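Local coordinates for uncharacterized protein (Pyrococcus abyssi, PDB 5IFF) that acts as a restriction DNA glycosylase, R.PabI, and binds double-stranded DNA as a tetramer, at residues 70-73 with 74-77. The protein carries 2 engineered substitutions. Numbering follows the deposited sequence.
Sequences YELS and RMVR
Met75 N donates to Glu71 O over 2.9 Å, nearly in line with the carbonyl, and this bond closes the first turn of helix 72-81, with Glu71 at the N-cap position: a worked example of how a helix start is secured by i to i+4 backbone bonds and by side chains bonded back to the preceding connection. Two further backbone bonds of the same kind carry the turn forward, Val76 N to Leu72 O at 3.0 Å and Arg77 N to Ser73 O at 2.9 Å.

The apolar contacts use both helical spacings, three residues on to Met75 and four on to Val76. Leu72, with CG anti to its own N (chi1 -177°), brings CD1 to two partners: Met75 CE at 3.8 Å, the two side chains crossing at about a right angle, and Val76 CG2 at 3.9 Å. Met75 bends at its last torsion (chi3 45°), which sets CE against the leucine methyl, while its CG lies 3.3 Å from Glu71 O. An alanine here has no CE or sulfur, and a gap would probably open beside Leu72 CD1 and between this turn and Met191.

Polar side chains fasten the start of the helix. Ser73 OG accepts the N-H of Tyr70 N at 2.9 Å (164° at the hydrogen) and is hydrogen-bonded to Tyr62 O, so one hydroxyl ties the helix to two points of the connection leading into it. Glu71 lays CG over the centre of the Tyr70 ring, 3.6 Å above its plane, and its buried carboxylate is held by Ser61 N and Trp58 NE1, next to Ile60, an adenine-binding residue, although no adenine is bound to this chain here. Arg74 forms a salt bridge with Asp69, and Arg77 NH2 bonds Tyr68 O.

Two helices and a strand surround this turn: Leu72 and Met75 meet helix 188-201, Ser73 and Val76 rest on Phe212 of helix 203-216, and Arg74 joins Met75 against Val5 of strand 4-8.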
ATOM      1  N   TYR A  70       8.363 -10.253  21.444  1.00 35.61           N
ATOM      2  CA  TYR A  70       8.312 -10.393  19.978  1.00 35.74           C
ATOM      3  C   TYR A  70       9.666 -10.713  19.446  1.00 33.87           C
ATOM      4  O   TYR A  70      10.627 -10.007  19.770  1.00 30.72           O
ATOM      5  CB  TYR A  70       7.817  -9.088  19.347  1.00 36.50           C
ATOM      6  CG  TYR A  70       7.704  -9.108  17.807  1.00 38.54           C
ATOM      7  CD1 TYR A  70       6.742  -9.906  17.166  1.00 39.25           C
ATOM      8  CD2 TYR A  70       8.524  -8.285  17.013  1.00 36.68           C
ATOM      9  CE1 TYR A  70       6.611  -9.902  15.766  1.00 42.61           C
ATOM     10  CE2 TYR A  70       8.387  -8.251  15.615  1.00 37.80           C
ATOM     11  CZ  TYR A  70       7.459  -9.085  14.995  1.00 41.89           C
ATOM     12  OH  TYR A  70       7.335  -9.059  13.612  1.00 42.96           O
ATOM     13  N   GLU A  71       9.764 -11.783  18.658  1.00 33.74           N
ATOM     14  CA  GLU A  71      11.024 -12.243  18.065  1.00 31.72           C
ATOM     15  C   GLU A  71      12.175 -12.312  19.084  1.00 31.08           C
ATOM     16  O   GLU A  71      12.145 -13.148  19.971  1.00 28.20           O
ATOM     17  CB  GLU A  71      11.382 -11.360  16.878  1.00 31.76           C
ATOM     18  CG  GLU A  71      10.307 -11.460  15.787  1.00 33.78           C
ATOM     19  CD  GLU A  71      10.702 -10.803  14.469  1.00 36.94           C
ATOM     20  OE1 GLU A  71      11.498  -9.835  14.435  1.00 35.87           O
ATOM     21  OE2 GLU A  71      10.155 -11.250  13.459  1.00 38.48           O
ATOM     22  N   LEU A  72      13.191 -11.461  18.950  1.00 29.55           N
ATOM     23  CA  LEU A  72      14.331 -11.596  19.830  1.00 27.24           C
ATOM     24  C   LEU A  72      13.913 -11.443  21.324  1.00 28.23           C
ATOM     25  O   LEU A  72      14.463 -12.132  22.153  1.00 28.19           O
ATOM     26  CB  LEU A  72      15.425 -10.553  19.489  1.00 29.39           C
ATOM     27  CG  LEU A  72      16.705 -10.677  20.353  1.00 27.59           C
ATOM     28  CD1 LEU A  72      17.480 -12.035  20.208  1.00 28.09           C
ATOM     29  CD2 LEU A  72      17.669  -9.520  20.039  1.00 28.56           C
ATOM     30  N   SER A  73      12.977 -10.543  21.666  1.00 28.47           N
ATOM     31  CA  SER A  73      12.675 -10.434  23.106  1.00 32.46           C
ATOM     32  C   SER A  73      11.942 -11.685  23.605  1.00 33.04           C
ATOM     33  O   SER A  73      12.077 -12.075  24.777  1.00 34.21           O
ATOM     34  CB  SER A  73      11.840  -9.176  23.468  1.00 30.77           C
ATOM     35  OG  SER A  73      10.678  -8.994  22.668  1.00 29.86           O
ATOM     36  N   ARG A  74      11.146 -12.309  22.740  1.00 31.63           N
ATOM     37  CA  ARG A  74      10.469 -13.525  23.173  1.00 32.86           C
ATOM     38  C   ARG A  74      11.490 -14.680  23.291  1.00 32.16           C
ATOM     39  O   ARG A  74      11.403 -15.490  24.238  1.00 34.23           O
ATOM     40  CB  ARG A  74       9.288 -13.885  22.235  1.00 34.04           C
ATOM     41  CG  ARG A  74       8.650 -15.270  22.568  1.00 44.55           C
ATOM     42  CD  ARG A  74       7.375 -15.549  21.761  1.00 54.89           C
ATOM     43  NE  ARG A  74       6.231 -14.778  22.256  1.00 65.10           N
ATOM     44  CZ  ARG A  74       4.966 -14.959  21.873  1.00 72.94           C
ATOM     45  NH1 ARG A  74       4.662 -15.883  20.967  1.00 77.19           N
ATOM     46  NH2 ARG A  74       4.000 -14.204  22.392  1.00 75.78           N
ATOM     47  N   MET A  75      12.467 -14.737  22.371  1.00 30.89           N
ATOM     48  CA  MET A  75      13.532 -15.718  22.468  1.00 29.68           C
ATOM     49  C   MET A  75      14.250 -15.597  23.818  1.00 33.93           C
ATOM     50  O   MET A  75      14.474 -16.579  24.540  1.00 33.15           O
ATOM     51  CB  MET A  75      14.552 -15.514  21.361  1.00 26.65           C
ATOM     52  CG  MET A  75      13.984 -15.903  20.000  1.00 30.10           C
ATOM     53  SD  MET A  75      14.943 -15.244  18.626  1.00 44.76           S
ATOM     54  CE  MET A  75      16.575 -15.515  18.979  1.00 44.50           C
ATOM     55  N   VAL A  76      14.656 -14.380  24.097  1.00 32.70           N
ATOM     56  CA  VAL A  76      15.480 -14.119  25.286  1.00 32.73           C
ATOM     57  C   VAL A  76      14.692 -14.332  26.577  1.00 31.78           C
ATOM     58  O   VAL A  76      15.210 -14.938  27.522  1.00 34.60           O
ATOM     59  CB  VAL A  76      16.092 -12.670  25.225  1.00 32.92           C
ATOM     60  CG1 VAL A  76      16.753 -12.261  26.557  1.00 33.91           C
ATOM     61  CG2 VAL A  76      17.162 -12.647  24.097  1.00 32.20           C
ATOM     62  N   ARG A  77      13.449 -13.869  26.638  1.00 33.94           N
ATOM     63  CA  ARG A  77      12.694 -14.047  27.880  1.00 37.57           C
ATOM     64  C   ARG A  77      12.489 -15.561  28.094  1.00 37.66           C
ATOM     65  O   ARG A  77      12.629 -16.069  29.217  1.00 36.65           O
ATOM     66  CB  ARG A  77      11.359 -13.292  27.861  1.00 41.47           C
ATOM     67  CG  ARG A  77      10.611 -13.404  29.199  1.00 52.17           C
ATOM     68  CD  ARG A  77       9.294 -12.633  29.226  1.00 57.22           C
ATOM     69  NE  ARG A  77       9.467 -11.175  29.231  1.00 56.69           N
ATOM     70  CZ  ARG A  77       9.295 -10.419  28.154  1.00 54.71           C
ATOM     71  NH1 ARG A  77       9.447  -9.112  28.226  1.00 50.76           N
ATOM     72  NH2 ARG A  77       8.965 -10.990  27.001  1.00 52.76           N
TER